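Local coordinates for protein probable aminotransferase (Pseudomonas aeruginosa, PDB 5YKR) that carries a lysine-bound pyridoxal phosphate and is probably an enzyme of the class-III aminotransferase family, built as a dimer of two identical subunits, at residues A[20-34]-A[50-62]. Sequence-based numbering, arbitrary orientation.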
loop_
_atom_site.group_PDB
_atom_site.type_symbol
_atom_site.label_atom_id
_atom_site.label_comp_id
_atom_site.label_asym_id
_atom_site.label_seq_id
_atom_site.Cartn_x
_atom_site.Cartn_y
_atom_site.Cartn_z
ATOM N N LEU A 20 9.029 -8.236 -32.788
ATOM C CA LEU A 20 10.000 -7.538 -31.929
ATOM C C LEU A 20 10.785 -6.496 -32.737
ATOM O O LEU A 20 10.999 -5.378 -32.256
ATOM C CB LEU A 20 10.939 -8.523 -31.222
ATOM C CG LEU A 20 10.341 -9.316 -30.068
ATOM C CD1 LEU A 20 11.263 -10.486 -29.715
ATOM C CD2 LEU A 20 10.053 -8.424 -28.854
ATOM N N ARG A 21 11.171 -6.851 -33.969
ATOM C CA ARG A 21 11.822 -5.867 -34.837
ATOM C C ARG A 21 10.882 -4.714 -35.191
ATOM O O ARG A 21 11.279 -3.543 -35.086
ATOM C CB ARG A 21 12.373 -6.536 -36.099
ATOM C CG ARG A 21 13.156 -5.618 -36.985
ATOM C CD ARG A 21 13.992 -6.433 -37.992
ATOM N NE ARG A 21 13.227 -7.426 -38.759
ATOM C CZ ARG A 21 12.382 -7.145 -39.761
ATOM N NH1 ARG A 21 12.160 -5.879 -40.156
ATOM N NH2 ARG A 21 11.732 -8.145 -40.363
ATOM N N ARG A 22 9.633 -5.047 -35.538
ATOM C CA ARG A 22 8.593 -4.039 -35.810
ATOM C C ARG A 22 8.401 -3.145 -34.578
ATOM O O ARG A 22 8.255 -1.946 -34.709
ATOM C CB ARG A 22 7.271 -4.723 -36.172
ATOM C CG ARG A 22 6.123 -3.838 -36.629
ATOM C CD ARG A 22 4.795 -4.616 -36.897
ATOM N NE ARG A 22 4.903 -5.563 -37.962
ATOM C CZ ARG A 22 4.881 -5.235 -39.265
ATOM N NH1 ARG A 22 4.775 -3.961 -39.657
ATOM N NH2 ARG A 22 4.995 -6.153 -40.186
ATOM N N PHE A 23 8.447 -3.730 -33.382
ATOM C CA PHE A 23 8.245 -2.954 -32.164
ATOM C C PHE A 23 9.376 -1.888 -32.026
ATOM O O PHE A 23 9.128 -0.718 -31.687
ATOM C CB PHE A 23 8.203 -3.861 -30.946
ATOM C CG PHE A 23 8.132 -3.105 -29.672
ATOM C CD1 PHE A 23 9.290 -2.610 -29.075
ATOM C CD2 PHE A 23 6.905 -2.815 -29.106
ATOM C CE1 PHE A 23 9.214 -1.868 -27.915
ATOM C CE2 PHE A 23 6.824 -2.053 -27.942
ATOM C CZ PHE A 23 7.992 -1.576 -27.344
ATOM N N ASP A 24 10.604 -2.315 -32.280
ATOM C CA ASP A 24 11.751 -1.396 -32.220
ATOM C C ASP A 24 11.598 -0.248 -33.236
ATOM O O ASP A 24 11.850 0.923 -32.910
ATOM C CB ASP A 24 13.056 -2.137 -32.516
ATOM C CG ASP A 24 13.390 -3.237 -31.509
ATOM O OD1 ASP A 24 12.908 -3.171 -30.367
ATOM O OD2 ASP A 24 14.212 -4.155 -31.877
ATOM N N GLU A 25 11.178 -0.587 -34.447
ATOM C CA GLU A 25 11.032 0.399 -35.515
ATOM C C GLU A 25 9.937 1.413 -35.219
ATOM O O GLU A 25 10.116 2.578 -35.489
ATOM C CB GLU A 25 10.728 -0.254 -36.858
ATOM C CG GLU A 25 11.818 -1.106 -37.453
ATOM C CD GLU A 25 11.307 -1.977 -38.612
ATOM O OE1 GLU A 25 10.173 -1.725 -39.166
ATOM O OE2 GLU A 25 12.045 -2.939 -38.956
ATOM N N LEU A 26 8.829 0.952 -34.654
ATOM C CA LEU A 26 7.667 1.808 -34.388
ATOM C C LEU A 26 7.798 2.648 -33.140
ATOM O O LEU A 26 7.121 3.673 -33.044
ATOM C CB LEU A 26 6.411 0.927 -34.222
ATOM C CG LEU A 26 5.819 0.322 -35.499
ATOM C CD1 LEU A 26 4.724 -0.669 -35.134
ATOM C CD2 LEU A 26 5.251 1.393 -36.427
ATOM N N HIS A 27 8.621 2.219 -32.171
ATOM C CA HIS A 27 8.654 2.916 -30.865
ATOM C C HIS A 27 10.058 3.388 -30.453
ATOM O O HIS A 27 10.490 3.132 -29.326
ATOM C CB HIS A 27 8.011 2.026 -29.792
ATOM C CG HIS A 27 6.726 1.376 -30.219
ATOM N ND1 HIS A 27 6.674 0.110 -30.792
ATOM C CD2 HIS A 27 5.443 1.830 -30.189
ATOM C CE1 HIS A 27 5.413 -0.184 -31.058
ATOM N NE2 HIS A 27 4.646 0.840 -30.717
ATOM N N PRO A 28 10.745 4.159 -31.313
ATOM C CA PRO A 28 12.141 4.478 -30.974
ATOM C C PRO A 28 12.327 5.383 -29.750
ATOM O O PRO A 28 13.290 5.232 -29.020
ATOM C CB PRO A 28 12.678 5.134 -32.266
ATOM C CG PRO A 28 11.456 5.705 -32.933
ATOM C CD PRO A 28 10.380 4.671 -32.635
ATOM N N ARG A 29 11.425 6.317 -29.539
ATOM C CA ARG A 29 11.541 7.192 -28.393
ATOM C C ARG A 29 11.291 6.431 -27.079
ATOM O O ARG A 29 11.980 6.688 -26.108
ATOM C CB ARG A 29 10.623 8.401 -28.516
ATOM C CG ARG A 29 10.967 9.299 -29.676
ATOM C CD ARG A 29 9.956 10.401 -29.861
ATOM N NE ARG A 29 9.939 11.327 -28.746
ATOM C CZ ARG A 29 9.207 12.439 -28.715
ATOM N NH1 ARG A 29 8.435 12.797 -29.755
ATOM N NH2 ARG A 29 9.275 13.226 -27.649
ATOM N N SER A 30 10.367 5.480 -27.047
ATOM C CA SER A 30 10.232 4.636 -25.842
ATOM C C SER A 30 11.488 3.814 -25.608
ATOM O O SER A 30 11.909 3.676 -24.460
ATOM C CB SER A 30 8.963 3.759 -25.902
ATOM O OG SER A 30 7.845 4.558 -25.597
ATOM N N ALA A 31 12.110 3.326 -26.689
ATOM C CA ALA A 31 13.362 2.558 -26.555
ATOM C C ALA A 31 14.504 3.414 -26.023
ATOM O O ALA A 31 15.278 2.981 -25.188
ATOM C CB ALA A 31 13.732 1.890 -27.869
ATOM N N GLN A 32 14.597 4.640 -26.500
ATOM C CA GLN A 32 15.587 5.586 -25.997
ATOM C C GLN A 32 15.339 5.878 -24.524
ATOM O O GLN A 32 16.276 5.918 -23.698
ATOM C CB GLN A 32 15.545 6.859 -26.853
ATOM C CG GLN A 32 16.381 8.058 -26.425
ATOM C CD GLN A 32 16.192 9.253 -27.401
ATOM O OE1 GLN A 32 15.096 9.465 -27.999
ATOM N NE2 GLN A 32 17.260 10.035 -27.586
ATOM N N ALA A 33 14.072 6.086 -24.186
ATOM C CA ALA A 33 13.709 6.307 -22.787
ATOM C C ALA A 33 14.107 5.120 -21.912
ATOM O O ALA A 33 14.536 5.296 -20.787
ATOM C CB ALA A 33 12.227 6.606 -22.651
ATOM N N TYR A 34 13.933 3.898 -22.407
ATOM C CA TYR A 34 14.308 2.701 -21.648
ATOM C C TYR A 34 15.799 2.679 -21.342
ATOM O O TYR A 34 16.187 2.365 -20.224
ATOM C CB TYR A 34 13.902 1.434 -22.396
ATOM C CG TYR A 34 14.033 0.173 -21.609
ATOM C CD1 TYR A 34 13.349 -0.010 -20.426
ATOM C CD2 TYR A 34 14.864 -0.864 -22.052
ATOM C CE1 TYR A 34 13.473 -1.196 -19.705
ATOM C CE2 TYR A 34 14.975 -2.051 -21.351
ATOM C CZ TYR A 34 14.289 -2.210 -20.168
ATOM O OH TYR A 34 14.444 -3.394 -19.480
ATOM N N MET A 50 6.539 -3.766 -15.073
ATOM C CA MET A 50 6.395 -3.031 -16.341
ATOM C C MET A 50 7.380 -3.540 -17.407
ATOM O O MET A 50 7.195 -3.334 -18.597
ATOM C CB MET A 50 6.577 -1.533 -16.095
ATOM C CG MET A 50 5.476 -0.930 -15.277
ATOM S SD MET A 50 5.829 0.770 -14.824
ATOM C CE MET A 50 4.338 1.242 -14.010
ATOM N N GLN A 51 8.433 -4.226 -16.967
ATOM C CA GLN A 51 9.379 -4.865 -17.887
ATOM C C GLN A 51 8.753 -6.063 -18.657
ATOM O O GLN A 51 9.326 -6.570 -19.611
ATOM C CB GLN A 51 10.626 -5.295 -17.093
ATOM C CG GLN A 51 11.915 -5.243 -17.789
ATOM C CD GLN A 51 13.043 -5.699 -16.866
ATOM O OE1 GLN A 51 12.911 -6.666 -16.097
ATOM N NE2 GLN A 51 14.176 -5.034 -17.002
ATOM N N GLN A 52 7.561 -6.487 -18.241
ATOM C CA GLN A 52 6.959 -7.706 -18.717
ATOM C C GLN A 52 5.932 -7.496 -19.816
ATOM O O GLN A 52 5.331 -8.477 -20.273
ATOM C CB GLN A 52 6.331 -8.535 -17.550
ATOM C CG GLN A 52 7.393 -8.815 -16.510
ATOM C CD GLN A 52 6.950 -9.652 -15.359
ATOM O OE1 GLN A 52 6.007 -10.403 -15.456
ATOM N NE2 GLN A 52 7.688 -9.520 -14.234
ATOM N N TRP A 53 5.747 -6.258 -20.268
ATOM C CA TRP A 53 5.080 -6.053 -21.546
ATOM C C TRP A 53 5.894 -6.762 -22.640
ATOM O O TRP A 53 7.078 -6.906 -22.552
ATOM C CB TRP A 53 4.920 -4.573 -21.815
ATOM C CG TRP A 53 3.878 -3.872 -20.967
ATOM C CD1 TRP A 53 4.083 -3.293 -19.739
ATOM C CD2 TRP A 53 2.523 -3.605 -21.295
ATOM N NE1 TRP A 53 2.924 -2.746 -19.265
ATOM C CE2 TRP A 53 1.957 -2.899 -20.209
ATOM C CE3 TRP A 53 1.715 -3.873 -22.420
ATOM C CZ2 TRP A 53 0.650 -2.452 -20.223
ATOM C CZ3 TRP A 53 0.396 -3.449 -22.406
ATOM C CH2 TRP A 53 -0.108 -2.738 -21.329
ATOM N N PRO A 54 5.247 -7.170 -23.738
ATOM C CA PRO A 54 6.008 -7.863 -24.765
ATOM C C PRO A 54 6.701 -6.721 -25.601
ATOM O O PRO A 54 6.307 -5.557 -25.564
ATOM C CB PRO A 54 4.930 -8.572 -25.505
ATOM C CG PRO A 54 3.787 -7.628 -25.463
ATOM C CD PRO A 54 3.822 -7.080 -24.058
ATOM N N GLY A 55 7.683 -7.014 -26.320
ATOM C CA GLY A 55 8.433 -5.900 -26.848
ATOM C C GLY A 55 9.627 -5.683 -25.978
ATOM O O GLY A 55 9.716 -6.139 -24.833
ATOM N N ASN A 56 10.547 -4.944 -26.514
ATOM C CA ASN A 56 11.833 -4.854 -25.883
ATOM C C ASN A 56 11.916 -3.798 -24.791
ATOM O O ASN A 56 12.862 -3.805 -24.012
ATOM C CB ASN A 56 12.875 -4.700 -26.964
ATOM C CG ASN A 56 13.079 -5.987 -27.762
ATOM O OD1 ASN A 56 13.211 -7.079 -27.187
ATOM N ND2 ASN A 56 13.121 -5.868 -29.083
ATOM N N CYS A 57 10.882 -2.990 -24.652
ATOM C CA CYS A 57 10.767 -2.075 -23.506
ATOM C C CYS A 57 9.311 -1.718 -23.291
ATOM O O CYS A 57 8.498 -1.846 -24.215
ATOM C CB CYS A 57 11.548 -0.774 -23.772
ATOM S SG CYS A 57 10.991 0.145 -25.242
ATOM N N PRO A 58 8.951 -1.246 -22.066
ATOM C CA PRO A 58 7.616 -0.715 -21.890
ATOM C C PRO A 58 7.432 0.586 -22.679
ATOM O O PRO A 58 8.361 1.402 -22.814
ATOM C CB PRO A 58 7.524 -0.415 -20.390
ATOM C CG PRO A 58 8.905 -0.314 -19.942
ATOM C CD PRO A 58 9.718 -1.220 -20.799
ATOM N N LEU A 59 6.222 0.768 -23.202
ATOM C CA LEU A 59 5.875 2.069 -23.801
ATOM C C LEU A 59 5.861 3.171 -22.731
ATOM O O LEU A 59 5.361 2.948 -21.645
ATOM C CB LEU A 59 4.508 1.981 -24.441
ATOM C CG LEU A 59 4.249 0.950 -25.540
ATOM C CD1 LEU A 59 2.763 0.933 -25.846
ATOM C CD2 LEU A 59 5.102 1.270 -26.749
ATOM N N LEU A 60 6.345 4.365 -23.108
ATOM C CA LEU A 60 6.095 5.568 -22.300
ATOM C C LEU A 60 4.825 6.246 -22.831
ATOM O O LEU A 60 4.677 6.502 -24.030
ATOM C CB LEU A 60 7.241 6.570 -22.256
ATOM C CG LEU A 60 8.238 6.388 -21.100
ATOM C CD1 LEU A 60 9.032 5.111 -21.399
ATOM C CD2 LEU A 60 9.154 7.571 -20.940
ATOM N N VAL A 61 3.904 6.475 -21.920
ATOM C CA VAL A 61 2.644 7.130 -22.234
ATOM C C VAL A 61 2.761 8.617 -22.212
ATOM O O VAL A 61 3.281 9.171 -21.230
ATOM C CB VAL A 61 1.523 6.640 -21.294
ATOM C CG1 VAL A 61 0.208 7.409 -21.505
ATOM C CG2 VAL A 61 1.338 5.137 -21.440
ATOM N N LYS A 62 2.217 9.265 -23.239
ATOM C CA LYS A 62 2.061 10.742 -23.260
ATOM C C LYS A 62 0.772 11.174 -22.613
ATOM O O LYS A 62 0.769 12.027 -21.711
ATOM C CB LYS A 62 2.092 11.239 -24.708
ATOM C CG LYS A 62 2.002 12.754 -24.879
ATOM C CD LYS A 62 2.176 13.143 -26.338
ATOM C CE LYS A 62 0.909 12.931 -27.159
ATOM N NZ LYS A 62 1.142 13.221 -28.629
HETATM O O HOH W 1 14.243 -7.148 -31.641
HETATM O O HOH W 2 10.763 2.363 -21.925
#
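Y34 lies across C57 and P58; traced from CB to OH, this residue of helix 28-37 packs on the loop before strand 61-65. Its CB touches C57 CB; beyond it CG, anti to the backbone N (chi1 -170°), carries the ring so that it takes that same C57 CB over one face, 3.9 Å from the centroid. CD1 and CE1 pass P58 CD, CE2 passes N56 O at 3.8 Å, and OH accepts a 3.0 Å hydrogen bond from Q51 NE2, with ring and amide planes 68° apart. F23 of helix 9-26 provides the second aromatic platform: G55 CA stands above its centre, 9° off the normal, a CH-pi contact, while C57 SG reaches the ring edge in plane, 5.0 Å from the centroid. H27 ND1 sits over the rim of the opposite face and donates to F23 O at 2.7 Å; L59 CD2 lies over the H27 ring. Two nearly straight bonds cross the contact: N56 ND2 to the syn side of D24 OD1 (3.0 Å), and the backbone N of L60 to S30 OG (2.9 Å). One water links D24 OD2 with N56 ND2, another S30 O with P58 O. Q51 NE2 also bonds H313 of the second subunit. Apolar contacts of F23, Y34, C57 and L59 are thus flanked by directional hydrogen bonds, which probably restrict how the loop, itself continuing into the dimer interface, can shift against both N-terminal helices.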